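Local coordinates for alpha-amylase inhibitor 0.19 (Triticum aestivum, PDB 1HSS), which inhibits alpha-amylases and forms a homodimer, as a disulfide-rich wheat-kernel member of the cereal trypsin/alpha-amylase inhibitor family, at residues 56-68 / 79-92. Sequence-based numbering, arbitrary orientation.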
ATOM      1  N   ALA A  56      13.236  -4.513   7.401  1.00 16.86           N
ATOM      2  CA  ALA A  56      12.686  -5.853   7.621  1.00 15.95           C
ATOM      3  C   ALA A  56      11.882  -6.385   6.435  1.00 15.62           C
ATOM      4  O   ALA A  56      12.058  -7.533   6.037  1.00 19.61           O
ATOM      5  CB  ALA A  56      11.845  -5.869   8.846  1.00  6.98           C
ATOM      6  N   LEU A  57      11.059  -5.529   5.835  1.00 17.25           N
ATOM      7  CA  LEU A  57      10.249  -5.898   4.670  1.00 17.76           C
ATOM      8  C   LEU A  57      11.091  -6.151   3.412  1.00 18.22           C
ATOM      9  O   LEU A  57      10.839  -7.095   2.678  1.00 16.94           O
ATOM     10  CB  LEU A  57       9.193  -4.811   4.387  1.00 16.57           C
ATOM     11  CG  LEU A  57       7.937  -4.883   5.257  1.00 13.75           C
ATOM     12  CD1 LEU A  57       7.181  -3.589   5.188  1.00 16.14           C
ATOM     13  CD2 LEU A  57       7.066  -6.036   4.828  1.00 13.10           C
ATOM     14  N   TYR A  58      12.084  -5.301   3.162  1.00 22.18           N
ATOM     15  CA  TYR A  58      13.023  -5.489   2.050  1.00 19.95           C
ATOM     16  C   TYR A  58      13.742  -6.847   2.146  1.00 21.68           C
ATOM     17  O   TYR A  58      13.769  -7.622   1.189  1.00 22.08           O
ATOM     18  CB  TYR A  58      14.036  -4.349   2.060  1.00 16.25           C
ATOM     19  CG  TYR A  58      14.775  -4.199   0.777  1.00 19.05           C
ATOM     20  CD1 TYR A  58      15.891  -4.976   0.507  1.00 20.94           C
ATOM     21  CD2 TYR A  58      14.367  -3.290  -0.170  1.00 18.62           C
ATOM     22  CE1 TYR A  58      16.587  -4.853  -0.687  1.00 23.44           C
ATOM     23  CE2 TYR A  58      15.044  -3.157  -1.370  1.00 24.49           C
ATOM     24  CZ  TYR A  58      16.161  -3.941  -1.629  1.00 25.71           C
ATOM     25  OH  TYR A  58      16.859  -3.817  -2.820  1.00 24.88           O
ATOM     26  N   SER A  59      14.266  -7.136   3.335  1.00 22.23           N
ATOM     27  CA  SER A  59      14.927  -8.400   3.654  1.00 22.50           C
ATOM     28  C   SER A  59      14.020  -9.596   3.409  1.00 22.22           C
ATOM     29  O   SER A  59      14.455 -10.605   2.864  1.00 23.77           O
ATOM     30  CB  SER A  59      15.384  -8.394   5.125  1.00 21.38           C
ATOM     31  OG  SER A  59      15.920  -9.640   5.537  1.00 22.51           O
ATOM     32  N   MET A  60      12.781  -9.513   3.884  1.00 23.88           N
ATOM     33  CA  MET A  60      11.775 -10.562   3.656  1.00 21.44           C
ATOM     34  C   MET A  60      11.520 -10.851   2.167  1.00 20.46           C
ATOM     35  O   MET A  60      11.599 -11.997   1.741  1.00 23.65           O
ATOM     36  CB  MET A  60      10.455 -10.173   4.323  1.00 23.14           C
ATOM     37  CG  MET A  60       9.343 -11.203   4.167  1.00 23.40           C
ATOM     38  SD  MET A  60       7.686 -10.529   4.420  1.00 23.14           S
ATOM     39  CE  MET A  60       7.546  -9.599   3.017  1.00 20.88           C
ATOM     40  N   LEU A  61      11.234  -9.797   1.392  1.00 18.63           N
ATOM     41  CA  LEU A  61      10.972  -9.883  -0.046  1.00 21.72           C
ATOM     42  C   LEU A  61      12.159 -10.449  -0.813  1.00 25.12           C
ATOM     43  O   LEU A  61      11.986 -11.232  -1.739  1.00 26.60           O
ATOM     44  CB  LEU A  61      10.648  -8.495  -0.590  1.00 18.73           C
ATOM     45  CG  LEU A  61      10.295  -8.476  -2.067  1.00 17.39           C
ATOM     46  CD1 LEU A  61       9.058  -9.327  -2.270  1.00 15.78           C
ATOM     47  CD2 LEU A  61      10.077  -7.049  -2.524  1.00 17.17           C
ATOM     48  N   ASP A  62      13.348  -9.962  -0.483  1.00 26.34           N
ATOM     49  CA  ASP A  62      14.581 -10.449  -1.071  1.00 30.02           C
ATOM     50  C   ASP A  62      14.790 -11.953  -0.798  1.00 29.36           C
ATOM     51  O   ASP A  62      14.990 -12.736  -1.720  1.00 30.32           O
ATOM     52  CB  ASP A  62      15.754  -9.613  -0.531  1.00 33.43           C
ATOM     53  CG  ASP A  62      17.083  -9.954  -1.199  1.00 37.20           C
ATOM     54  OD1 ASP A  62      17.302  -9.551  -2.366  1.00 36.46           O
ATOM     55  OD2 ASP A  62      17.916 -10.622  -0.547  1.00 35.75           O
ATOM     56  N   SER A  63      14.628 -12.374   0.451  1.00 26.79           N
ATOM     57  CA  SER A  63      14.658 -13.802   0.784  1.00 28.60           C
ATOM     58  C   SER A  63      13.645 -14.643  -0.001  1.00 28.95           C
ATOM     59  O   SER A  63      13.955 -15.748  -0.431  1.00 32.03           O
ATOM     60  CB  SER A  63      14.413 -14.020   2.278  1.00 27.27           C
ATOM     61  OG  SER A  63      15.272 -13.211   3.047  1.00 37.77           O
ATOM     62  N   MET A  64      12.411 -14.162  -0.113  1.00 28.24           N
ATOM     63  CA  MET A  64      11.385 -14.881  -0.850  1.00 28.91           C
ATOM     64  C   MET A  64      11.744 -15.082  -2.315  1.00 31.08           C
ATOM     65  O   MET A  64      11.613 -16.176  -2.849  1.00 28.21           O
ATOM     66  CB  MET A  64      10.051 -14.151  -0.711  1.00 25.22           C
ATOM     67  CG  MET A  64       9.562 -14.208   0.711  1.00 20.61           C
ATOM     68  SD  MET A  64       7.949 -13.525   1.011  1.00 27.26           S
ATOM     69  CE  MET A  64       6.931 -14.765   0.361  1.00 22.08           C
ATOM     70  N   TYR A  65      12.309 -14.051  -2.924  1.00 34.97           N
ATOM     71  CA  TYR A  65      12.746 -14.121  -4.312  1.00 39.94           C
ATOM     72  C   TYR A  65      14.001 -14.935  -4.521  1.00 46.82           C
ATOM     73  O   TYR A  65      14.175 -15.557  -5.564  1.00 46.68           O
ATOM     74  CB  TYR A  65      12.970 -12.724  -4.849  1.00 35.98           C
ATOM     75  CG  TYR A  65      11.737 -12.175  -5.470  1.00 35.98           C
ATOM     76  CD1 TYR A  65      11.033 -12.919  -6.399  1.00 36.76           C
ATOM     77  CD2 TYR A  65      11.272 -10.917  -5.141  1.00 34.43           C
ATOM     78  CE1 TYR A  65       9.900 -12.419  -7.003  1.00 38.07           C
ATOM     79  CE2 TYR A  65      10.131 -10.407  -5.730  1.00 37.69           C
ATOM     80  CZ  TYR A  65       9.457 -11.159  -6.673  1.00 39.17           C
ATOM     81  OH  TYR A  65       8.400 -10.621  -7.362  1.00 39.31           O
ATOM     82  N   LYS A  66      14.888 -14.896  -3.534  1.00 56.61           N
ATOM     83  CA  LYS A  66      16.169 -15.590  -3.609  1.00 65.99           C
ATOM     84  C   LYS A  66      16.087 -17.065  -3.239  1.00 72.58           C
ATOM     85  O   LYS A  66      16.992 -17.836  -3.550  1.00 75.71           O
ATOM     86  CB  LYS A  66      17.192 -14.895  -2.716  1.00 64.84           C
ATOM     87  CG  LYS A  66      18.289 -14.182  -3.486  1.00 71.09           C
ATOM     88  CD  LYS A  66      18.143 -12.668  -3.430  1.00 74.76           C
ATOM     89  CE  LYS A  66      18.204 -12.042  -4.823  1.00 77.35           C
ATOM     90  NZ  LYS A  66      17.018 -12.404  -5.661  1.00 78.99           N
ATOM     91  N   GLU A  67      15.016 -17.449  -2.553  1.00 79.83           N
ATOM     92  CA  GLU A  67      14.692 -18.858  -2.381  1.00 88.57           C
ATOM     93  C   GLU A  67      13.840 -19.381  -3.551  1.00 92.25           C
ATOM     94  O   GLU A  67      14.174 -20.407  -4.162  1.00 93.20           O
ATOM     95  CB  GLU A  67      13.971 -19.083  -1.045  1.00 92.04           C
ATOM     96  CG  GLU A  67      13.553 -20.538  -0.772  1.00  0.63           C
ATOM     97  CD  GLU A  67      14.631 -21.574  -1.138  1.00  0.93           C
ATOM     98  OE1 GLU A  67      15.737 -21.527  -0.549  1.00  0.19           O
ATOM     99  OE2 GLU A  67      14.356 -22.453  -1.998  1.00  0.10           O
ATOM    100  N   HIS A  68      12.822 -18.607  -3.934  1.00 97.00           N
ATOM    101  CA  HIS A  68      11.884 -18.954  -5.018  1.00  0.49           C
ATOM    102  C   HIS A  68      11.605 -20.448  -5.237  1.00  0.37           C
ATOM    103  O   HIS A  68      10.812 -20.824  -6.109  1.00  0.91           O
ATOM    104  CB  HIS A  68      12.308 -18.290  -6.351  1.00  0.45           C
ATOM    105  CG  HIS A  68      13.671 -18.693  -6.843  1.00  0.05           C
ATOM    106  ND1 HIS A  68      14.692 -17.786  -7.032  1.00  0.23           N
ATOM    107  CD2 HIS A  68      14.179 -19.903  -7.190  1.00  0.80           C
ATOM    108  CE1 HIS A  68      15.772 -18.417  -7.460  1.00  0.64           C
ATOM    109  NE2 HIS A  68      15.488 -19.704  -7.561  1.00  0.73           N
ATOM    110  N   ALA A  79       8.331 -17.605  -6.462  1.00 60.79           N
ATOM    111  CA  ALA A  79       8.123 -17.300  -5.048  1.00 57.23           C
ATOM    112  C   ALA A  79       6.671 -16.871  -4.771  1.00 56.24           C
ATOM    113  O   ALA A  79       6.155 -17.082  -3.665  1.00 57.26           O
ATOM    114  CB  ALA A  79       9.106 -16.219  -4.592  1.00 54.61           C
ATOM    115  N   PHE A  80       5.992 -16.369  -5.808  1.00 51.12           N
ATOM    116  CA  PHE A  80       4.638 -15.828  -5.670  1.00 46.82           C
ATOM    117  C   PHE A  80       3.641 -16.361  -6.689  1.00 47.81           C
ATOM    118  O   PHE A  80       3.555 -15.858  -7.814  1.00 47.64           O
ATOM    119  CB  PHE A  80       4.690 -14.317  -5.749  1.00 39.79           C
ATOM    120  CG  PHE A  80       5.610 -13.722  -4.759  1.00 36.92           C
ATOM    121  CD1 PHE A  80       5.218 -13.607  -3.436  1.00 29.74           C
ATOM    122  CD2 PHE A  80       6.928 -13.462  -5.098  1.00 31.42           C
ATOM    123  CE1 PHE A  80       6.113 -13.257  -2.476  1.00 27.09           C
ATOM    124  CE2 PHE A  80       7.836 -13.110  -4.135  1.00 28.81           C
ATOM    125  CZ  PHE A  80       7.437 -13.007  -2.825  1.00 29.57           C
ATOM    126  N   PRO A  81       2.918 -17.439  -6.328  1.00 50.40           N
ATOM    127  CA  PRO A  81       2.040 -18.161  -7.258  1.00 52.47           C
ATOM    128  C   PRO A  81       0.816 -17.338  -7.633  1.00 52.50           C
ATOM    129  O   PRO A  81       0.103 -16.844  -6.766  1.00 53.01           O
ATOM    130  CB  PRO A  81       1.652 -19.431  -6.484  1.00 52.67           C
ATOM    131  CG  PRO A  81       2.661 -19.530  -5.350  1.00 53.28           C
ATOM    132  CD  PRO A  81       2.957 -18.101  -5.010  1.00 52.53           C
ATOM    133  N   ARG A  82       0.648 -17.111  -8.931  1.00 51.60           N
ATOM    134  CA  ARG A  82      -0.484 -16.343  -9.456  1.00 51.36           C
ATOM    135  C   ARG A  82      -0.362 -14.833  -9.222  1.00 48.62           C
ATOM    136  O   ARG A  82      -1.306 -14.078  -9.498  1.00 48.10           O
ATOM    137  CB  ARG A  82      -1.808 -16.863  -8.880  1.00 57.88           C
ATOM    138  CG  ARG A  82      -2.278 -18.185  -9.483  1.00 68.95           C
ATOM    139  CD  ARG A  82      -3.052 -19.031  -8.466  1.00 77.70           C
ATOM    140  NE  ARG A  82      -2.342 -20.263  -8.117  1.00 86.67           N
ATOM    141  CZ  ARG A  82      -1.927 -20.578  -6.890  1.00 91.38           C
ATOM    142  NH1 ARG A  82      -2.172 -19.770  -5.860  1.00 93.97           N
ATOM    143  NH2 ARG A  82      -1.271 -21.715  -6.691  1.00 92.38           N
ATOM    144  N   CYS A  83       0.849 -14.389  -8.884  1.00 44.02           N
ATOM    145  CA  CYS A  83       1.134 -12.969  -8.693  1.00 38.60           C
ATOM    146  C   CYS A  83       2.086 -12.345  -9.702  1.00 37.79           C
ATOM    147  O   CYS A  83       3.140 -12.898 -10.017  1.00 35.16           O
ATOM    148  CB  CYS A  83       1.689 -12.712  -7.305  1.00 30.94           C
ATOM    149  SG  CYS A  83       0.484 -13.103  -6.047  1.00 25.12           S
ATOM    150  N   ARG A  84       1.773 -11.104 -10.052  1.00 38.31           N
ATOM    151  CA  ARG A  84       2.611 -10.288 -10.914  1.00 37.59           C
ATOM    152  C   ARG A  84       3.722  -9.593 -10.142  1.00 39.96           C
ATOM    153  O   ARG A  84       3.472  -8.937  -9.134  1.00 40.76           O
ATOM    154  CB  ARG A  84       1.765  -9.227 -11.599  1.00 39.18           C
ATOM    155  CG  ARG A  84       0.555  -9.762 -12.305  1.00 42.34           C
ATOM    156  CD  ARG A  84      -0.094  -8.673 -13.102  1.00 44.16           C
ATOM    157  NE  ARG A  84      -1.303  -9.174 -13.725  1.00 48.35           N
ATOM    158  CZ  ARG A  84      -1.871  -8.609 -14.775  1.00 43.10           C
ATOM    159  NH1 ARG A  84      -1.331  -7.510 -15.293  1.00 37.83           N
ATOM    160  NH2 ARG A  84      -2.989  -9.133 -15.273  1.00 41.03           N
ATOM    161  N   ARG A  85       4.909  -9.587 -10.735  1.00 39.48           N
ATOM    162  CA  ARG A  85       6.089  -8.919 -10.186  1.00 40.52           C
ATOM    163  C   ARG A  85       5.794  -7.518  -9.637  1.00 37.60           C
ATOM    164  O   ARG A  85       6.103  -7.200  -8.498  1.00 33.28           O
ATOM    165  CB  ARG A  85       7.157  -8.833 -11.285  1.00 47.21           C
ATOM    166  CG  ARG A  85       8.576  -9.187 -10.852  1.00 58.18           C
ATOM    167  CD  ARG A  85       9.419  -7.940 -10.518  1.00 69.19           C
ATOM    168  NE  ARG A  85      10.748  -8.297 -10.003  1.00 73.65           N
ATOM    169  CZ  ARG A  85      11.822  -7.514 -10.052  1.00 74.51           C
ATOM    170  NH1 ARG A  85      11.743  -6.281 -10.549  1.00 76.28           N
ATOM    171  NH2 ARG A  85      12.983  -7.971  -9.594  1.00 72.91           N
ATOM    172  N   GLU A  86       5.106  -6.720 -10.438  1.00 37.60           N
ATOM    173  CA  GLU A  86       4.806  -5.331 -10.091  1.00 40.11           C
ATOM    174  C   GLU A  86       3.910  -5.209  -8.844  1.00 35.40           C
ATOM    175  O   GLU A  86       4.193  -4.411  -7.949  1.00 32.30           O
ATOM    176  CB  GLU A  86       4.133  -4.615 -11.280  1.00 47.17           C
ATOM    177  CG  GLU A  86       4.461  -5.183 -12.687  1.00 64.23           C
ATOM    178  CD  GLU A  86       3.572  -6.377 -13.117  1.00 74.59           C
ATOM    179  OE1 GLU A  86       2.333  -6.203 -13.274  1.00 79.78           O
ATOM    180  OE2 GLU A  86       4.135  -7.474 -13.372  1.00 79.53           O
ATOM    181  N   VAL A  87       2.848  -6.021  -8.784  1.00 31.22           N
ATOM    182  CA  VAL A  87       1.910  -5.954  -7.669  1.00 28.78           C
ATOM    183  C   VAL A  87       2.502  -6.585  -6.412  1.00 25.55           C
ATOM    184  O   VAL A  87       2.296  -6.074  -5.318  1.00 24.51           O
ATOM    185  CB  VAL A  87       0.521  -6.595  -8.001  1.00 28.00           C
ATOM    186  CG1 VAL A  87       0.125  -6.324  -9.446  1.00 27.82           C
ATOM    187  CG2 VAL A  87       0.547  -8.058  -7.738  1.00 35.71           C
ATOM    188  N   VAL A  88       3.370  -7.578  -6.590  1.00 24.07           N
ATOM    189  CA  VAL A  88       4.094  -8.168  -5.466  1.00 22.48           C
ATOM    190  C   VAL A  88       4.908  -7.121  -4.695  1.00 21.08           C
ATOM    191  O   VAL A  88       4.747  -6.985  -3.488  1.00 23.53           O
ATOM    192  CB  VAL A  88       5.034  -9.346  -5.917  1.00 22.09           C
ATOM    193  CG1 VAL A  88       6.033  -9.706  -4.817  1.00 17.90           C
ATOM    194  CG2 VAL A  88       4.213 -10.568  -6.247  1.00 22.18           C
ATOM    195  N   LYS A  89       5.713  -6.320  -5.379  1.00 20.86           N
ATOM    196  CA  LYS A  89       6.574  -5.396  -4.644  1.00 23.35           C
ATOM    197  C   LYS A  89       5.821  -4.162  -4.194  1.00 23.65           C
ATOM    198  O   LYS A  89       6.144  -3.598  -3.158  1.00 23.44           O
ATOM    199  CB  LYS A  89       7.831  -5.012  -5.438  1.00 26.40           C
ATOM    200  CG  LYS A  89       7.546  -4.325  -6.737  1.00 42.72           C
ATOM    201  CD  LYS A  89       8.832  -3.964  -7.463  1.00 47.01           C
ATOM    202  CE  LYS A  89       9.281  -5.093  -8.375  1.00 53.79           C
ATOM    203  NZ  LYS A  89       9.330  -6.397  -7.633  1.00 59.37           N
ATOM    204  N   LEU A  90       4.725  -3.846  -4.882  1.00 22.22           N
ATOM    205  CA  LEU A  90       3.793  -2.823  -4.430  1.00 18.92           C
ATOM    206  C   LEU A  90       3.042  -3.256  -3.181  1.00 20.19           C
ATOM    207  O   LEU A  90       2.776  -2.439  -2.307  1.00 20.41           O
ATOM    208  CB  LEU A  90       2.796  -2.520  -5.525  1.00 24.97           C
ATOM    209  CG  LEU A  90       2.614  -1.051  -5.871  1.00 31.04           C
ATOM    210  CD1 LEU A  90       3.956  -0.416  -6.200  1.00 31.38           C
ATOM    211  CD2 LEU A  90       1.672  -0.952  -7.061  1.00 35.89           C
ATOM    212  N   THR A  91       2.673  -4.529  -3.105  1.00 19.13           N
ATOM    213  CA  THR A  91       1.986  -5.088  -1.921  1.00 19.27           C
ATOM    214  C   THR A  91       2.909  -5.165  -0.679  1.00 17.66           C
ATOM    215  O   THR A  91       2.604  -4.630   0.393  1.00 18.22           O
ATOM    216  CB  THR A  91       1.419  -6.509  -2.237  1.00 15.76           C
ATOM    217  OG1 THR A  91       0.568  -6.432  -3.382  1.00 17.22           O
ATOM    218  CG2 THR A  91       0.638  -7.080  -1.066  1.00 14.03           C
ATOM    219  N   ALA A  92       4.118  -5.661  -0.891  1.00 16.18           N
ATOM    220  CA  ALA A  92       5.102  -5.685   0.167  1.00 17.40           C
ATOM    221  C   ALA A  92       5.407  -4.267   0.723  1.00 18.96           C
ATOM    222  O   ALA A  92       5.488  -4.078   1.939  1.00 19.71           O
ATOM    223  CB  ALA A  92       6.377  -6.373  -0.344  1.00 16.86           C
TER
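Tyr65, Met64 and Leu61 of helix 53-67 close round Phe80 in a mainly apolar, buried contact that joins this helix to the turn before helix 85-92 and to that helix itself, within the disulfide-linked helical fold of the cereal trypsin/alpha-amylase inhibitors (prolamin clan). The two helices run nearly antiparallel, at 150°, with short-segment axes 10.9 Å apart, and Phe80 helps fill the gap between them. Its ring stands edge-on to the Tyr65 face in a T-shaped stack, planes 69° apart, with CE2 of Phe80 3.6 Å from CZ of Tyr65. The Met64 chain bends at chi3 (75°), bringing SD beside the ring edge in a Met-aromatic contact, while CE of Met64 touches CE1 of Phe80 at 3.3 Å. A flexible, polarisable thioether suits this place. Over the centre of one Phe80 face lies Val88 CG1, a compact branch that also meets Tyr65 OH at 3.6 Å and Leu61 CD1 at 4.0 Å. With CG anti to the backbone N, Leu61 divides its methyls: CD1 packs against Phe80 CZ and Val88 CG1, CD2 against Lys89 CB and Ala92 CB. Small Ala79 fits where the chains come close, its CB 3.1 Å from Met64 O. At the other end, Leu57 CD1 lies 3.7 Å from Ala92 O. Amphipathic Tyr65 lays one face of its ring against Phe80 while its hydroxyl reaches the aliphatic part of Arg85. Around this contact, Cys83 is disulfide-bonded to Cys28, Arg21 of helix 20-27 touches Met64, and Val118 of helix 116-119 packs on Leu57, Leu61 and Ala92.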